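Local coordinates for zinc-binding protein TroA (Treponema pallidum, PDB 1K0F) that binds zinc in the periplasm with high affinity and specificity and delivers it to the membrane permease of the TroABC transporter for import, at residues 14-24 and 128-139; 209-217 and 269-277. All coordinates share one frame; numbering follows the deposited sequence.

Overall arrangement
Contacts 1 and 2 lie on opposite sides of the chain's centre, their own centres about 35 Å apart, and they share no helix or strand. Contact 1 joins helix 10-20 of the N-terminal lobe to the beginning of the long backbone helix 129-156, while contact 2 lays the C-terminal end of helix 260-273 on strand 213-217 of the other lobe. Both are partly buried. Charge and hydrogen bonds, with aromatic packing beside them, hold contact 1; contact 2 is apolar, with no hydrogen bond between its segments. Helix 129-156 nevertheless reaches the neighbourhood of contact 2, where its Tyr149 is hydrogen-bonded to Asp269.

Contact 1 of 2, residues 14-24 and 128-139; sequences DAVKNIAQGDV and KTREFTQRYQAY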
loop_
_atom_site.group_PDB
_atom_site.type_symbol
_atom_site.label_atom_id
_atom_site.label_comp_id
_atom_site.label_asym_id
_atom_site.label_seq_id
_atom_site.Cartn_x
_atom_site.Cartn_y
_atom_site.Cartn_z
ATOM N N ASP A 14 8.180 2.314 7.368
ATOM C CA ASP A 14 7.728 1.754 8.618
ATOM C C ASP A 14 8.578 0.552 8.970
ATOM O O ASP A 14 9.051 0.425 10.096
ATOM C CB ASP A 14 6.274 1.335 8.548
ATOM C CG ASP A 14 5.751 0.892 9.888
ATOM O OD1 ASP A 14 5.566 1.765 10.767
ATOM O OD2 ASP A 14 5.544 -0.326 10.076
ATOM N N ALA A 15 8.779 -0.327 7.999
ATOM C CA ALA A 15 9.581 -1.512 8.240
ATOM C C ALA A 15 10.983 -1.101 8.672
ATOM O O ALA A 15 11.591 -1.736 9.530
ATOM C CB ALA A 15 9.638 -2.346 6.995
ATOM N N VAL A 16 11.492 -0.027 8.084
ATOM C CA VAL A 16 12.818 0.463 8.422
ATOM C C VAL A 16 12.823 0.922 9.883
ATOM O O VAL A 16 13.608 0.436 10.687
ATOM C CB VAL A 16 13.215 1.644 7.500
ATOM C CG1 VAL A 16 14.406 2.392 8.075
ATOM C CG2 VAL A 16 13.545 1.130 6.114
ATOM N N LYS A 17 11.932 1.856 10.207
ATOM C CA LYS A 17 11.806 2.399 11.554
ATOM C C LYS A 17 11.842 1.324 12.638
ATOM O O LYS A 17 12.614 1.400 13.596
ATOM C CB LYS A 17 10.494 3.177 11.672
ATOM C CG LYS A 17 10.466 4.449 10.851
ATOM C CD LYS A 17 9.557 5.484 11.459
ATOM C CE LYS A 17 8.308 5.663 10.616
ATOM N NZ LYS A 17 8.210 7.045 10.079
ATOM N N ASN A 18 10.994 0.319 12.470
ATOM C CA ASN A 18 10.890 -0.766 13.428
ATOM C C ASN A 18 12.172 -1.570 13.538
ATOM O O ASN A 18 12.563 -1.954 14.638
ATOM C CB ASN A 18 9.736 -1.678 13.040
ATOM C CG ASN A 18 8.389 -1.024 13.240
ATOM O OD1 ASN A 18 7.939 -0.848 14.366
ATOM N ND2 ASN A 18 7.743 -0.649 12.148
ATOM N N ILE A 19 12.813 -1.817 12.397
ATOM C CA ILE A 19 14.058 -2.591 12.328
ATOM C C ILE A 19 15.317 -1.789 12.657
ATOM O O ILE A 19 16.014 -2.096 13.616
ATOM C CB ILE A 19 14.268 -3.230 10.927
ATOM C CG1 ILE A 19 13.077 -4.127 10.582
ATOM C CG2 ILE A 19 15.552 -4.041 10.922
ATOM C CD1 ILE A 19 12.881 -4.347 9.118
ATOM N N ALA A 20 15.615 -0.777 11.848
ATOM C CA ALA A 20 16.801 0.052 12.076
ATOM C C ALA A 20 16.648 0.972 13.280
ATOM O O ALA A 20 17.627 1.257 13.978
ATOM C CB ALA A 20 17.112 0.884 10.833
ATOM N N GLN A 21 15.421 1.426 13.522
ATOM C CA GLN A 21 15.158 2.321 14.630
ATOM C C GLN A 21 16.042 3.545 14.472
ATOM O O GLN A 21 16.075 4.157 13.401
ATOM C CB GLN A 21 15.463 1.626 15.947
ATOM C CG GLN A 21 14.968 0.215 15.981
ATOM C CD GLN A 21 13.849 0.044 16.960
ATOM O OE1 GLN A 21 12.757 -0.408 16.610
ATOM N NE2 GLN A 21 14.108 0.409 18.206
ATOM N N GLY A 22 16.768 3.886 15.528
ATOM C CA GLY A 22 17.620 5.058 15.485
ATOM C C GLY A 22 19.022 4.757 15.034
ATOM O O GLY A 22 19.925 5.567 15.225
ATOM N N ASP A 23 19.208 3.590 14.436
ATOM C CA ASP A 23 20.521 3.203 13.962
ATOM C C ASP A 23 20.733 3.749 12.576
ATOM O O ASP A 23 21.751 3.492 11.946
ATOM C CB ASP A 23 20.652 1.698 13.932
ATOM C CG ASP A 23 20.536 1.095 15.289
ATOM O OD1 ASP A 23 21.178 1.615 16.223
ATOM O OD2 ASP A 23 19.798 0.105 15.417
ATOM N N VAL A 24 19.761 4.487 12.073
ATOM C CA VAL A 24 19.919 5.068 10.755
ATOM C C VAL A 24 19.172 6.374 10.693
ATOM O O VAL A 24 18.352 6.683 11.553
ATOM C CB VAL A 24 19.390 4.131 9.602
ATOM C CG1 VAL A 24 19.932 2.734 9.771
ATOM C CG2 VAL A 24 17.864 4.100 9.581
ATOM N N LYS A 128 25.175 -4.209 12.851
ATOM C CA LYS A 128 23.870 -4.069 13.490
ATOM C C LYS A 128 22.940 -5.253 13.240
ATOM O O LYS A 128 21.738 -5.156 13.491
ATOM C CB LYS A 128 23.192 -2.775 13.018
ATOM C CG LYS A 128 22.696 -1.879 14.144
ATOM C CD LYS A 128 23.686 -1.831 15.295
ATOM C CE LYS A 128 23.831 -0.432 15.872
ATOM N NZ LYS A 128 25.252 -0.137 16.238
ATOM N N THR A 129 23.503 -6.369 12.772
ATOM C CA THR A 129 22.729 -7.577 12.469
ATOM C C THR A 129 21.917 -8.146 13.640
ATOM O O THR A 129 20.752 -8.524 13.466
ATOM C CB THR A 129 23.639 -8.703 11.939
ATOM O OG1 THR A 129 24.104 -8.368 10.632
ATOM C CG2 THR A 129 22.877 -10.014 11.869
ATOM N N ARG A 130 22.521 -8.216 14.824
ATOM C CA ARG A 130 21.833 -8.750 15.994
ATOM C C ARG A 130 20.589 -7.951 16.380
ATOM O O ARG A 130 19.500 -8.503 16.537
ATOM C CB ARG A 130 22.793 -8.810 17.181
ATOM C CG ARG A 130 22.369 -9.804 18.242
ATOM C CD ARG A 130 22.816 -9.354 19.611
ATOM N NE ARG A 130 24.259 -9.153 19.676
ATOM C CZ ARG A 130 25.149 -10.074 19.324
ATOM N NH1 ARG A 130 24.737 -11.257 18.878
ATOM N NH2 ARG A 130 26.447 -9.817 19.413
ATOM N N GLU A 131 20.757 -6.646 16.538
ATOM C CA GLU A 131 19.642 -5.788 16.913
ATOM C C GLU A 131 18.673 -5.590 15.756
ATOM O O GLU A 131 17.485 -5.356 15.980
ATOM C CB GLU A 131 20.155 -4.427 17.404
ATOM C CG GLU A 131 21.363 -3.901 16.654
ATOM C CD GLU A 131 22.666 -4.324 17.283
ATOM O OE1 GLU A 131 23.174 -5.407 16.921
ATOM O OE2 GLU A 131 23.186 -3.573 18.136
ATOM N N PHE A 132 19.169 -5.674 14.525
ATOM C CA PHE A 132 18.306 -5.512 13.363
ATOM C C PHE A 132 17.578 -6.807 13.097
ATOM O O PHE A 132 16.584 -6.832 12.379
ATOM C CB PHE A 132 19.120 -5.141 12.131
ATOM C CG PHE A 132 19.492 -3.691 12.067
ATOM C CD1 PHE A 132 19.078 -2.807 13.054
ATOM C CD2 PHE A 132 20.264 -3.211 11.015
ATOM C CE1 PHE A 132 19.427 -1.469 12.996
ATOM C CE2 PHE A 132 20.619 -1.879 10.945
ATOM C CZ PHE A 132 20.202 -1.002 11.936
ATOM N N THR A 133 18.079 -7.882 13.692
ATOM C CA THR A 133 17.476 -9.189 13.514
ATOM C C THR A 133 16.367 -9.395 14.511
ATOM O O THR A 133 15.227 -9.667 14.143
ATOM C CB THR A 133 18.502 -10.312 13.703
ATOM O OG1 THR A 133 19.312 -10.424 12.530
ATOM C CG2 THR A 133 17.797 -11.643 13.943
ATOM N N GLN A 134 16.698 -9.280 15.784
ATOM C CA GLN A 134 15.688 -9.475 16.799
ATOM C C GLN A 134 14.518 -8.506 16.597
ATOM O O GLN A 134 13.358 -8.920 16.567
ATOM C CB GLN A 134 16.308 -9.311 18.175
ATOM C CG GLN A 134 15.292 -9.165 19.249
ATOM C CD GLN A 134 15.405 -7.828 19.918
ATOM O OE1 GLN A 134 14.520 -6.987 19.805
ATOM N NE2 GLN A 134 16.516 -7.614 20.621
ATOM N N ARG A 135 14.817 -7.219 16.443
ATOM C CA ARG A 135 13.769 -6.229 16.220
ATOM C C ARG A 135 12.940 -6.738 15.054
ATOM O O ARG A 135 11.718 -6.799 15.117
ATOM C CB ARG A 135 14.368 -4.880 15.831
ATOM C CG ARG A 135 15.027 -4.110 16.951
ATOM C CD ARG A 135 15.491 -2.768 16.426
ATOM N NE ARG A 135 16.402 -2.061 17.321
ATOM C CZ ARG A 135 17.494 -1.424 16.909
ATOM N NH1 ARG A 135 17.800 -1.411 15.620
ATOM N NH2 ARG A 135 18.272 -0.786 17.776
ATOM N N TYR A 136 13.635 -7.095 13.983
ATOM C CA TYR A 136 12.992 -7.603 12.789
ATOM C C TYR A 136 11.955 -8.646 13.162
ATOM O O TYR A 136 10.768 -8.459 12.898
ATOM C CB TYR A 136 14.038 -8.210 11.866
ATOM C CG TYR A 136 13.477 -9.101 10.793
ATOM C CD1 TYR A 136 12.320 -8.743 10.096
ATOM C CD2 TYR A 136 14.112 -10.296 10.459
ATOM C CE1 TYR A 136 11.810 -9.554 9.086
ATOM C CE2 TYR A 136 13.616 -11.118 9.452
ATOM C CZ TYR A 136 12.466 -10.743 8.766
ATOM O OH TYR A 136 11.983 -11.549 7.754
ATOM N N GLN A 137 12.398 -9.742 13.777
ATOM C CA GLN A 137 11.481 -10.805 14.179
ATOM C C GLN A 137 10.276 -10.199 14.861
ATOM O O GLN A 137 9.134 -10.502 14.519
ATOM C CB GLN A 137 12.159 -11.770 15.135
ATOM C CG GLN A 137 13.381 -12.428 14.567
ATOM C CD GLN A 137 14.263 -12.997 15.646
ATOM O OE1 GLN A 137 15.342 -13.519 15.368
ATOM N NE2 GLN A 137 13.809 -12.904 16.896
ATOM N N ALA A 138 10.538 -9.339 15.834
ATOM C CA ALA A 138 9.462 -8.687 16.546
ATOM C C ALA A 138 8.530 -8.137 15.481
ATOM O O ALA A 138 7.438 -8.666 15.277
ATOM C CB ALA A 138 10.008 -7.570 17.407
ATOM N N TYR A 139 8.980 -7.101 14.779
ATOM C CA TYR A 139 8.178 -6.470 13.732
ATOM C C TYR A 139 7.408 -7.462 12.847
ATOM O O TYR A 139 6.323 -7.156 12.349
ATOM C CB TYR A 139 9.068 -5.567 12.871
ATOM C CG TYR A 139 8.312 -4.784 11.818
ATOM C CD1 TYR A 139 7.254 -3.936 12.163
ATOM C CD2 TYR A 139 8.672 -4.869 10.476
ATOM C CE1 TYR A 139 6.585 -3.190 11.185
ATOM C CE2 TYR A 139 8.014 -4.133 9.501
ATOM C CZ TYR A 139 6.978 -3.298 9.857
ATOM O OH TYR A 139 6.361 -2.565 8.872
#
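Arg135 reaches across from helix 129-156 to Ile19, at the C-terminal end of helix 10-20, and to Asp23 in the turn that follows. Helix 129-156 is the long backbone helix that links the two lobes in this family of metal-binding proteins, and the two helix segments pass 8.2 Å apart at 125°. Along Arg135, CB lies 3.6 Å from the carbonyl oxygen of Asn18, and CG is equally far, 4.0 Å, from Asn18 O and Ile19 O. The chain is extended from CG to NE, which brings CD against Ile19 O and sets Gln21 CG beside CD and NE. Its guanidinium is sandwiched, Gln21 CB over one face and Glu131 CB of its own helix over the other. In the guanidinium plane, NH1 gives a bond of 2.8 Å to Ile19 O, fairly straight at 159°, and a second of 2.5 Å to Asp23 OD2. NH2 meets the same OD2 at 2.9 Å, more bent, so OD2 accepts from both nitrogens in an end-on salt bridge that ties down the turn after the helix. That oxygen also lies at the edge of the Phe132 ring, whose CZ packs on Ala20 CB.

One turn further on, Tyr139 has CG anti to its backbone N, which lays the ring across Asn18 and Ala15. Ala15 CB is 3.5 Å from Tyr139 CE2, while the Asn18 amide stacks on the ring, the planes 15° apart. Tyr139 OH donates to Asp14 OD2 at 2.7 Å, using the anti lone pair of that oxygen.

Contact 2 of 2, residues 209-217 and 269-277; sequences RKLPAIFIE and DTIVAALAR
Phe215 supplies the aromatic part of this contact, its side chain standing off the strand onto the last turn of helix 260-273. Ile271 comes over one ring face: its CG1 makes a CH-pi contact 4.0 Å from the centroid of the Phe215 ring and 18° off the normal, offset toward the rim. Methyl groups meet the end of the ring, with Thr270 CG2 at the edge 3.3 Å from Phe215 CE2 and Ala274 CB as close to Phe215 CZ. With OG1 beside the backbone N (chi1 -69°), CG2 is the branch of Thr270 turned to the ring, while OG1 is hydrogen-bonded to His266 O within the helix.

The arrangement is helix-on-sheet packing in the alpha/beta C-terminal lobe. Strand 213-217 runs parallel to strand 240-245, and the Phe215 backbone is hydrogen-bonded to Val165 of strand 163-166; Phe215 itself lies about 10 Å from the zinc ligand His168, side chain to side chain, and Glu217 OE2 is hydrogen-bonded to His168 ND1.

Purely aliphatic contacts follow toward the start of the strand. Leu275 crosses Pro212 at about a right angle, its CD2 3.4 Å from Pro212 CG, and Ala213 CB sits 3.9 Å from Ala274 CB. One backbone carbonyl also takes part: Ala274 O lies 3.2 Å from Ala213 CB.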
loop_
_atom_site.group_PDB
_atom_site.type_symbol
_atom_site.label_atom_id
_atom_site.label_comp_id
_atom_site.label_asym_id
_atom_site.label_seq_id
_atom_site.Cartn_x
_atom_site.Cartn_y
_atom_site.Cartn_z
ATOM N N ARG A 209 -26.075 -4.483 -6.454
ATOM C CA ARG A 209 -25.675 -5.254 -5.285
ATOM C C ARG A 209 -26.001 -4.504 -3.996
ATOM O O ARG A 209 -25.870 -5.052 -2.902
ATOM C CB ARG A 209 -24.178 -5.569 -5.351
ATOM C CG ARG A 209 -23.705 -6.019 -6.730
ATOM C CD ARG A 209 -24.070 -7.466 -6.993
ATOM N NE ARG A 209 -23.617 -8.336 -5.913
ATOM C CZ ARG A 209 -22.345 -8.663 -5.705
ATOM N NH1 ARG A 209 -21.404 -8.190 -6.506
ATOM N NH2 ARG A 209 -22.012 -9.468 -4.701
ATOM N N LYS A 210 -26.421 -3.249 -4.129
ATOM C CA LYS A 210 -26.789 -2.427 -2.974
ATOM C C LYS A 210 -25.701 -2.349 -1.897
ATOM O O LYS A 210 -25.914 -2.781 -0.773
ATOM C CB LYS A 210 -28.080 -2.967 -2.344
ATOM C CG LYS A 210 -29.362 -2.422 -2.948
ATOM C CD LYS A 210 -30.044 -3.463 -3.818
ATOM C CE LYS A 210 -30.903 -2.812 -4.901
ATOM N NZ LYS A 210 -32.372 -2.906 -4.612
ATOM N N LEU A 211 -24.546 -1.780 -2.235
ATOM C CA LEU A 211 -23.438 -1.665 -1.282
ATOM C C LEU A 211 -23.674 -0.644 -0.175
ATOM O O LEU A 211 -23.885 0.538 -0.439
ATOM C CB LEU A 211 -22.140 -1.288 -2.001
ATOM C CG LEU A 211 -21.546 -2.213 -3.065
ATOM C CD1 LEU A 211 -20.045 -2.004 -3.117
ATOM C CD2 LEU A 211 -21.872 -3.673 -2.760
ATOM N N PRO A 212 -23.611 -1.088 1.090
ATOM C CA PRO A 212 -23.834 -0.126 2.170
ATOM C C PRO A 212 -22.820 0.996 2.062
ATOM O O PRO A 212 -23.120 2.137 2.376
ATOM C CB PRO A 212 -23.646 -0.951 3.445
ATOM C CG PRO A 212 -22.882 -2.154 3.011
ATOM C CD PRO A 212 -23.312 -2.434 1.606
ATOM N N ALA A 213 -21.622 0.669 1.592
ATOM C CA ALA A 213 -20.609 1.696 1.474
ATOM C C ALA A 213 -19.488 1.422 0.480
ATOM O O ALA A 213 -19.129 0.285 0.215
ATOM C CB ALA A 213 -20.005 1.978 2.860
ATOM N N ILE A 214 -18.952 2.507 -0.066
ATOM C CA ILE A 214 -17.832 2.481 -0.993
ATOM C C ILE A 214 -16.793 3.304 -0.230
ATOM O O ILE A 214 -17.153 4.004 0.712
ATOM C CB ILE A 214 -18.193 3.165 -2.349
ATOM C CG1 ILE A 214 -18.874 4.514 -2.114
ATOM C CG2 ILE A 214 -19.119 2.259 -3.155
ATOM C CD1 ILE A 214 -18.883 5.407 -3.332
ATOM N N PHE A 215 -15.521 3.235 -0.613
ATOM C CA PHE A 215 -14.502 3.978 0.124
ATOM C C PHE A 215 -13.620 4.944 -0.644
ATOM O O PHE A 215 -13.318 4.756 -1.817
ATOM C CB PHE A 215 -13.604 3.002 0.877
ATOM C CG PHE A 215 -14.349 2.127 1.831
ATOM C CD1 PHE A 215 -15.241 1.169 1.361
ATOM C CD2 PHE A 215 -14.204 2.292 3.201
ATOM C CE1 PHE A 215 -15.985 0.391 2.242
ATOM C CE2 PHE A 215 -14.948 1.517 4.098
ATOM C CZ PHE A 215 -15.840 0.564 3.617
ATOM N N ILE A 216 -13.203 5.994 0.045
ATOM C CA ILE A 216 -12.311 6.981 -0.539
ATOM C C ILE A 216 -10.913 6.457 -0.258
ATOM O O ILE A 216 -10.740 5.387 0.324
ATOM C CB ILE A 216 -12.459 8.386 0.128
ATOM C CG1 ILE A 216 -13.128 8.255 1.491
ATOM C CG2 ILE A 216 -13.295 9.315 -0.761
ATOM C CD1 ILE A 216 -13.102 9.513 2.288
ATOM N N GLU A 217 -9.908 7.210 -0.665
ATOM C CA GLU A 217 -8.549 6.797 -0.427
ATOM C C GLU A 217 -7.696 8.011 -0.221
ATOM O O GLU A 217 -7.942 9.058 -0.803
ATOM C CB GLU A 217 -8.033 5.992 -1.595
ATOM C CG GLU A 217 -8.541 4.577 -1.602
ATOM C CD GLU A 217 -7.960 3.787 -2.736
ATOM O OE1 GLU A 217 -8.525 2.735 -3.093
ATOM O OE2 GLU A 217 -6.929 4.229 -3.277
ATOM N N ASP A 269 -10.755 -2.172 9.615
ATOM C CA ASP A 269 -11.711 -1.671 10.580
ATOM C C ASP A 269 -12.743 -0.918 9.769
ATOM O O ASP A 269 -13.868 -1.366 9.607
ATOM C CB ASP A 269 -11.020 -0.732 11.577
ATOM C CG ASP A 269 -10.241 -1.485 12.636
ATOM O OD1 ASP A 269 -9.922 -2.663 12.406
ATOM O OD2 ASP A 269 -9.943 -0.894 13.696
ATOM N N THR A 270 -12.333 0.224 9.231
ATOM C CA THR A 270 -13.209 1.073 8.433
ATOM C C THR A 270 -14.107 0.316 7.462
ATOM O O THR A 270 -15.310 0.574 7.383
ATOM C CB THR A 270 -12.378 2.085 7.634
ATOM O OG1 THR A 270 -11.795 3.028 8.541
ATOM C CG2 THR A 270 -13.248 2.820 6.617
ATOM N N ILE A 271 -13.520 -0.631 6.736
ATOM C CA ILE A 271 -14.260 -1.391 5.738
ATOM C C ILE A 271 -15.368 -2.266 6.300
ATOM O O ILE A 271 -16.549 -2.006 6.052
ATOM C CB ILE A 271 -13.310 -2.254 4.886
ATOM C CG1 ILE A 271 -12.437 -1.349 4.014
ATOM C CG2 ILE A 271 -14.109 -3.207 3.992
ATOM C CD1 ILE A 271 -11.360 -2.086 3.284
ATOM N N VAL A 272 -14.998 -3.309 7.037
ATOM C CA VAL A 272 -16.001 -4.191 7.625
ATOM C C VAL A 272 -17.015 -3.337 8.395
ATOM O O VAL A 272 -18.227 -3.520 8.257
ATOM C CB VAL A 272 -15.362 -5.253 8.574
ATOM C CG1 VAL A 272 -14.433 -6.155 7.790
ATOM C CG2 VAL A 272 -14.612 -4.581 9.703
ATOM N N ALA A 273 -16.521 -2.396 9.192
ATOM C CA ALA A 273 -17.412 -1.527 9.937
ATOM C C ALA A 273 -18.424 -0.980 8.939
ATOM O O ALA A 273 -19.625 -1.244 9.035
ATOM C CB ALA A 273 -16.632 -0.386 10.565
ATOM N N ALA A 274 -17.920 -0.251 7.952
ATOM C CA ALA A 274 -18.765 0.354 6.937
ATOM C C ALA A 274 -19.466 -0.658 6.042
ATOM O O ALA A 274 -20.128 -0.270 5.083
ATOM C CB ALA A 274 -17.939 1.304 6.083
ATOM N N LEU A 275 -19.351 -1.946 6.343
ATOM C CA LEU A 275 -19.981 -2.937 5.479
ATOM C C LEU A 275 -20.888 -3.983 6.125
ATOM O O LEU A 275 -21.679 -4.626 5.431
ATOM C CB LEU A 275 -18.904 -3.656 4.655
ATOM C CG LEU A 275 -18.346 -2.962 3.404
ATOM C CD1 LEU A 275 -17.669 -3.996 2.514
ATOM C CD2 LEU A 275 -19.461 -2.259 2.646
ATOM N N ALA A 276 -20.788 -4.163 7.435
ATOM C CA ALA A 276 -21.613 -5.161 8.111
ATOM C C ALA A 276 -22.987 -4.634 8.510
ATOM O O ALA A 276 -23.558 -3.777 7.830
ATOM C CB ALA A 276 -20.883 -5.692 9.342
ATOM N N ARG A 277 -23.501 -5.163 9.620
ATOM C CA ARG A 277 -24.802 -4.785 10.174
ATOM C C ARG A 277 -25.862 -4.545 9.105
ATOM O O ARG A 277 -26.404 -5.545 8.574
ATOM C CB ARG A 277 -24.652 -3.538 11.055
ATOM C CG ARG A 277 -23.788 -2.446 10.450
ATOM C CD ARG A 277 -24.135 -1.091 11.017
ATOM N NE ARG A 277 -23.754 -0.977 12.422
ATOM C CZ ARG A 277 -24.310 -0.130 13.278
ATOM N NH1 ARG A 277 -25.276 0.685 12.876
ATOM N NH2 ARG A 277 -23.902 -0.103 14.537
ATOM O OXT ARG A 277 -26.133 -3.362 8.816
#